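Local coordinates for secreted effector protein SopD (Salmonella typhimurium, PDB 5CPC), which is injected into host cells, where it contributes to replication in macrophages and cooperates with SopB in membrane fission and macropinosome formation during invasion, at residues F243-S256 with N267-Y281. Sequence-based numbering, arbitrary orientation.
Sequences FSMMHPCISYLLHS and NSGFLKKLNQDYNDY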
loop_
_atom_site.group_PDB
_atom_site.type_symbol
_atom_site.label_atom_id
_atom_site.label_comp_id
_atom_site.label_asym_id
_atom_site.label_seq_id
_atom_site.Cartn_x
_atom_site.Cartn_y
_atom_site.Cartn_z
ATOM N N PHE A 243 -13.311 -2.475 14.864
ATOM C CA PHE A 243 -12.773 -3.111 13.654
ATOM C C PHE A 243 -12.969 -2.260 12.454
ATOM O O PHE A 243 -13.825 -1.357 12.480
ATOM C CB PHE A 243 -13.463 -4.450 13.441
ATOM C CG PHE A 243 -13.217 -5.392 14.562
ATOM C CD1 PHE A 243 -12.058 -6.139 14.599
ATOM C CD2 PHE A 243 -14.126 -5.505 15.616
ATOM C CE1 PHE A 243 -11.749 -6.951 15.689
ATOM C CE2 PHE A 243 -13.857 -6.406 16.698
ATOM C CZ PHE A 243 -12.669 -7.095 16.736
ATOM N N SER A 244 -12.143 -2.562 11.433
ATOM C CA SER A 244 -12.045 -1.872 10.137
ATOM C C SER A 244 -11.580 -2.809 9.109
ATOM O O SER A 244 -10.906 -3.765 9.416
ATOM C CB SER A 244 -10.874 -0.863 10.172
ATOM O OG SER A 244 -11.410 0.178 10.888
ATOM N N MET A 245 -11.853 -2.468 7.867
ATOM C CA MET A 245 -11.215 -3.137 6.770
ATOM C C MET A 245 -10.205 -2.251 5.996
ATOM O O MET A 245 -10.429 -1.079 5.791
ATOM C CB MET A 245 -12.237 -3.712 5.818
ATOM C CG MET A 245 -11.561 -4.645 4.773
ATOM S SD MET A 245 -12.684 -5.547 3.686
ATOM C CE MET A 245 -14.058 -4.434 3.828
ATOM N N MET A 246 -9.111 -2.855 5.572
ATOM C CA MET A 246 -8.125 -2.180 4.780
ATOM C C MET A 246 -8.852 -1.639 3.512
ATOM O O MET A 246 -9.544 -2.390 2.803
ATOM C CB MET A 246 -7.034 -3.164 4.360
ATOM C CG MET A 246 -5.854 -2.435 3.694
ATOM S SD MET A 246 -4.493 -3.471 3.178
ATOM C CE MET A 246 -3.560 -3.426 4.712
ATOM N N HIS A 247 -8.708 -0.330 3.295
ATOM C CA HIS A 247 -9.200 0.321 2.099
ATOM C C HIS A 247 -8.764 -0.443 0.850
ATOM O O HIS A 247 -7.639 -0.795 0.768
ATOM C CB HIS A 247 -8.699 1.761 2.021
ATOM C CG HIS A 247 -9.454 2.569 1.013
ATOM N ND1 HIS A 247 -9.219 2.458 -0.348
ATOM C CD2 HIS A 247 -10.487 3.433 1.158
ATOM C CE1 HIS A 247 -10.047 3.263 -0.993
ATOM N NE2 HIS A 247 -10.817 3.874 -0.105
ATOM N N PRO A 248 -9.675 -0.753 -0.072
ATOM C CA PRO A 248 -9.273 -1.526 -1.266
ATOM C C PRO A 248 -8.142 -0.873 -2.125
ATOM O O PRO A 248 -7.358 -1.592 -2.778
ATOM C CB PRO A 248 -10.562 -1.606 -2.120
ATOM C CG PRO A 248 -11.702 -1.030 -1.264
ATOM C CD PRO A 248 -11.098 -0.332 -0.069
ATOM N N CYS A 249 -8.052 0.454 -2.192
ATOM C CA CYS A 249 -6.851 1.027 -2.914
ATOM C C CYS A 249 -5.521 0.650 -2.230
ATOM O O CYS A 249 -4.499 0.430 -2.909
ATOM C CB CYS A 249 -6.932 2.532 -3.064
ATOM S SG CYS A 249 -8.282 3.007 -4.109
ATOM N N ILE A 250 -5.534 0.568 -0.893
ATOM C CA ILE A 250 -4.309 0.306 -0.171
ATOM C C ILE A 250 -3.990 -1.167 -0.309
ATOM O O ILE A 250 -2.882 -1.539 -0.734
ATOM C CB ILE A 250 -4.361 0.849 1.250
ATOM C CG1 ILE A 250 -4.221 2.387 1.220
ATOM C CG2 ILE A 250 -3.225 0.217 2.114
ATOM C CD1 ILE A 250 -4.600 3.080 2.513
ATOM N N SER A 251 -4.953 -2.043 -0.047
ATOM C CA SER A 251 -4.649 -3.443 -0.342
ATOM C C SER A 251 -4.287 -3.738 -1.826
ATOM O O SER A 251 -3.428 -4.603 -2.121
ATOM C CB SER A 251 -5.675 -4.405 0.317
ATOM O OG SER A 251 -6.886 -4.468 -0.320
ATOM N N TYR A 252 -4.901 -3.022 -2.774
ATOM C CA TYR A 252 -4.601 -3.227 -4.176
ATOM C C TYR A 252 -3.164 -2.850 -4.443
ATOM O O TYR A 252 -2.422 -3.600 -5.100
ATOM C CB TYR A 252 -5.497 -2.345 -5.090
ATOM C CG TYR A 252 -4.926 -2.145 -6.477
ATOM C CD1 TYR A 252 -4.967 -3.180 -7.420
ATOM C CD2 TYR A 252 -4.273 -0.955 -6.832
ATOM C CE1 TYR A 252 -4.404 -3.036 -8.682
ATOM C CE2 TYR A 252 -3.695 -0.803 -8.117
ATOM C CZ TYR A 252 -3.773 -1.869 -9.028
ATOM O OH TYR A 252 -3.241 -1.759 -10.289
ATOM N N LEU A 253 -2.799 -1.659 -3.979
ATOM C CA LEU A 253 -1.476 -1.157 -4.260
ATOM C C LEU A 253 -0.371 -1.979 -3.586
ATOM O O LEU A 253 0.717 -2.172 -4.201
ATOM C CB LEU A 253 -1.374 0.339 -3.953
ATOM C CG LEU A 253 -0.216 1.184 -4.434
ATOM C CD1 LEU A 253 -0.227 1.431 -5.952
ATOM C CD2 LEU A 253 -0.293 2.466 -3.695
ATOM N N LEU A 254 -0.628 -2.481 -2.366
ATOM C CA LEU A 254 0.313 -3.416 -1.713
ATOM C C LEU A 254 0.445 -4.737 -2.393
ATOM O O LEU A 254 1.550 -5.197 -2.570
ATOM C CB LEU A 254 -0.037 -3.680 -0.254
ATOM C CG LEU A 254 0.170 -2.460 0.633
ATOM C CD1 LEU A 254 -0.551 -2.667 1.991
ATOM C CD2 LEU A 254 1.722 -2.196 0.802
ATOM N N HIS A 255 -0.660 -5.388 -2.766
ATOM C CA HIS A 255 -0.605 -6.832 -3.109
ATOM C C HIS A 255 -1.026 -7.213 -4.492
ATOM O O HIS A 255 -0.751 -8.317 -4.927
ATOM C CB HIS A 255 -1.434 -7.694 -2.097
ATOM C CG HIS A 255 -1.062 -7.463 -0.666
ATOM N ND1 HIS A 255 0.097 -7.957 -0.108
ATOM C CD2 HIS A 255 -1.706 -6.806 0.332
ATOM C CE1 HIS A 255 0.166 -7.585 1.164
ATOM N NE2 HIS A 255 -0.913 -6.882 1.453
ATOM N N SER A 256 -1.727 -6.329 -5.181
ATOM C CA SER A 256 -2.205 -6.640 -6.542
ATOM C C SER A 256 -1.695 -5.759 -7.713
ATOM O O SER A 256 -1.800 -6.135 -8.887
ATOM C CB SER A 256 -3.721 -6.731 -6.530
ATOM O OG SER A 256 -4.040 -7.779 -5.664
ATOM N N ASN A 267 -5.735 -5.537 -13.440
ATOM C CA ASN A 267 -5.684 -4.623 -12.318
ATOM C C ASN A 267 -7.123 -4.225 -11.861
ATOM O O ASN A 267 -7.523 -4.445 -10.698
ATOM C CB ASN A 267 -4.861 -3.394 -12.730
ATOM C CG ASN A 267 -3.311 -3.613 -12.666
ATOM O OD1 ASN A 267 -2.802 -4.657 -12.249
ATOM N ND2 ASN A 267 -2.573 -2.580 -13.059
ATOM N N SER A 268 -7.905 -3.682 -12.789
ATOM C CA SER A 268 -9.316 -3.317 -12.555
ATOM C C SER A 268 -10.229 -4.407 -11.959
ATOM O O SER A 268 -11.011 -4.121 -11.046
ATOM C CB SER A 268 -9.919 -2.767 -13.842
ATOM O OG SER A 268 -9.085 -1.738 -14.354
ATOM N N GLY A 269 -10.087 -5.643 -12.458
ATOM C CA GLY A 269 -10.738 -6.816 -11.905
ATOM C C GLY A 269 -10.384 -7.045 -10.432
ATOM O O GLY A 269 -11.269 -7.280 -9.614
ATOM N N PHE A 270 -9.097 -6.967 -10.097
ATOM C CA PHE A 270 -8.641 -7.131 -8.752
ATOM C C PHE A 270 -9.263 -6.016 -7.872
ATOM O O PHE A 270 -9.595 -6.244 -6.715
ATOM C CB PHE A 270 -7.115 -7.024 -8.705
ATOM C CG PHE A 270 -6.392 -8.316 -8.990
ATOM C CD1 PHE A 270 -5.312 -8.345 -9.904
ATOM C CD2 PHE A 270 -6.766 -9.513 -8.338
ATOM C CE1 PHE A 270 -4.604 -9.560 -10.178
ATOM C CE2 PHE A 270 -6.075 -10.737 -8.591
ATOM C CZ PHE A 270 -4.981 -10.750 -9.520
ATOM N N LEU A 271 -9.421 -4.818 -8.431
ATOM C CA LEU A 271 -9.843 -3.699 -7.616
ATOM C C LEU A 271 -11.342 -3.820 -7.288
ATOM O O LEU A 271 -11.785 -3.489 -6.168
ATOM C CB LEU A 271 -9.515 -2.341 -8.255
ATOM C CG LEU A 271 -10.021 -1.223 -7.315
ATOM C CD1 LEU A 271 -9.281 -1.246 -5.982
ATOM C CD2 LEU A 271 -10.034 0.186 -7.947
ATOM N N LYS A 272 -12.100 -4.287 -8.274
ATOM C CA LYS A 272 -13.540 -4.418 -8.138
ATOM C C LYS A 272 -13.840 -5.460 -7.059
ATOM O O LYS A 272 -14.746 -5.264 -6.254
ATOM C CB LYS A 272 -14.203 -4.821 -9.479
ATOM C CG LYS A 272 -15.780 -4.881 -9.399
ATOM C CD LYS A 272 -16.536 -5.200 -10.780
ATOM C CE LYS A 272 -17.512 -4.035 -11.168
ATOM N NZ LYS A 272 -18.748 -4.376 -11.985
ATOM N N LYS A 273 -13.067 -6.560 -7.074
ATOM C CA LYS A 273 -13.123 -7.603 -6.075
ATOM C C LYS A 273 -12.878 -7.025 -4.683
ATOM O O LYS A 273 -13.695 -7.232 -3.785
ATOM C CB LYS A 273 -12.128 -8.732 -6.393
ATOM C CG LYS A 273 -12.817 -10.044 -6.673
ATOM C CD LYS A 273 -12.170 -10.813 -7.823
ATOM C CE LYS A 273 -13.135 -11.889 -8.336
ATOM N NZ LYS A 273 -12.667 -12.523 -9.609
ATOM N N LEU A 274 -11.784 -6.305 -4.488
ATOM C CA LEU A 274 -11.536 -5.714 -3.183
ATOM C C LEU A 274 -12.608 -4.698 -2.794
ATOM O O LEU A 274 -13.064 -4.666 -1.601
ATOM C CB LEU A 274 -10.152 -5.104 -3.121
ATOM C CG LEU A 274 -8.997 -6.041 -3.427
ATOM C CD1 LEU A 274 -7.917 -5.115 -3.899
ATOM C CD2 LEU A 274 -8.550 -6.847 -2.157
ATOM N N ASN A 275 -13.061 -3.913 -3.789
ATOM C CA ASN A 275 -14.280 -3.120 -3.624
ATOM C C ASN A 275 -15.489 -3.851 -3.081
ATOM O O ASN A 275 -16.127 -3.353 -2.132
ATOM C CB ASN A 275 -14.647 -2.325 -4.879
ATOM C CG ASN A 275 -13.694 -1.176 -5.102
ATOM O OD1 ASN A 275 -13.028 -0.725 -4.173
ATOM N ND2 ASN A 275 -13.597 -0.717 -6.330
ATOM N N GLN A 276 -15.762 -5.020 -3.653
ATOM C CA GLN A 276 -16.953 -5.780 -3.342
ATOM C C GLN A 276 -16.917 -6.260 -1.886
ATOM O O GLN A 276 -17.855 -6.047 -1.120
ATOM C CB GLN A 276 -17.087 -6.946 -4.322
ATOM C CG GLN A 276 -18.248 -7.907 -4.004
ATOM C CD GLN A 276 -19.639 -7.289 -4.242
ATOM O OE1 GLN A 276 -19.805 -6.382 -5.077
ATOM N NE2 GLN A 276 -20.645 -7.794 -3.512
ATOM N N ASP A 277 -15.802 -6.867 -1.487
ATOM C CA ASP A 277 -15.606 -7.286 -0.114
ATOM C C ASP A 277 -15.730 -6.136 0.865
ATOM O O ASP A 277 -16.368 -6.236 1.942
ATOM C CB ASP A 277 -14.222 -7.814 0.022
ATOM C CG ASP A 277 -14.055 -9.226 -0.527
ATOM O OD1 ASP A 277 -14.693 -9.599 -1.542
ATOM O OD2 ASP A 277 -13.219 -9.956 0.073
ATOM N N TYR A 278 -15.098 -5.039 0.508
ATOM C CA TYR A 278 -15.160 -3.835 1.314
ATOM C C TYR A 278 -16.603 -3.382 1.524
ATOM O O TYR A 278 -17.006 -3.003 2.631
ATOM C CB TYR A 278 -14.356 -2.730 0.612
ATOM C CG TYR A 278 -14.104 -1.487 1.427
ATOM C CD1 TYR A 278 -13.177 -1.490 2.453
ATOM C CD2 TYR A 278 -14.744 -0.284 1.115
ATOM C CE1 TYR A 278 -12.908 -0.344 3.218
ATOM C CE2 TYR A 278 -14.477 0.877 1.836
ATOM C CZ TYR A 278 -13.547 0.833 2.893
ATOM O OH TYR A 278 -13.236 1.965 3.611
ATOM N N ASN A 279 -17.359 -3.369 0.446
ATOM C CA ASN A 279 -18.751 -2.903 0.506
ATOM C C ASN A 279 -19.640 -3.896 1.266
ATOM O O ASN A 279 -20.511 -3.482 2.045
ATOM C CB ASN A 279 -19.301 -2.589 -0.909
ATOM C CG ASN A 279 -18.629 -1.342 -1.543
ATOM O OD1 ASN A 279 -18.383 -0.339 -0.863
ATOM N ND2 ASN A 279 -18.288 -1.436 -2.821
ATOM N N ASP A 280 -19.394 -5.198 1.061
ATOM C CA ASP A 280 -20.148 -6.236 1.785
ATOM C C ASP A 280 -19.880 -6.054 3.243
ATOM O O ASP A 280 -20.803 -6.103 4.048
ATOM C CB ASP A 280 -19.724 -7.660 1.378
ATOM C CG ASP A 280 -20.286 -8.088 0.018
ATOM O OD1 ASP A 280 -21.291 -7.475 -0.420
ATOM O OD2 ASP A 280 -19.731 -9.034 -0.611
ATOM N N TYR A 281 -18.614 -5.856 3.594
ATOM C CA TYR A 281 -18.250 -5.802 4.999
ATOM C C TYR A 281 -19.045 -4.622 5.656
ATOM O O TYR A 281 -19.739 -4.802 6.654
ATOM C CB TYR A 281 -16.690 -5.684 5.159
ATOM C CG TYR A 281 -16.351 -5.178 6.497
ATOM C CD1 TYR A 281 -16.554 -5.975 7.621
ATOM C CD2 TYR A 281 -15.870 -3.897 6.682
ATOM C CE1 TYR A 281 -16.275 -5.515 8.872
ATOM C CE2 TYR A 281 -15.631 -3.410 7.979
ATOM C CZ TYR A 281 -15.821 -4.228 9.061
ATOM O OH TYR A 281 -15.584 -3.802 10.369
#
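Pro248, in the first turn of helix 248-256, is a knob in a hole formed by Leu271, Leu274, Asn275 and Tyr278 of the roughly antiparallel helix 264-283; the axes of 248-256 and 267-281 pass 9.2 Å apart. Pro248 CD makes a CH-pi contact over the centre of the Tyr278 ring, 3.5 Å from the centroid and only 14° off the ring normal. Beside it, Pro248 CB rests on Leu274 CB at 3.7 Å, while the Asn275 side chain meets the proline at about a right angle, OD1 3.2 Å from Pro248 CG. CG of Tyr278 swings away from the backbone N (chi1 -169°), which turns one face of the ring to Pro248, with Met245 O in plane at the ring edge. Met245 itself lies alongside Tyr281 in a Met-aromatic contact, SD 5.4 Å from the ring centroid and oblique to it. Tyr281 OH hydrogen-bonds Asp289 OD1, tying in helix 285-298. At the other end Tyr252 lays CB against Leu274 CD1 and crosses the Asn267 amide, the two planes 79° apart; its OH bonds to Leu128 O, and Asn267 ND2 to Ser258 O. Just before the proline in the chain, His247 is the N-cap of helix 248-256, its ND1 accepting from Cys249 N at 3.0 Å with the donor tilted out of the imidazole plane.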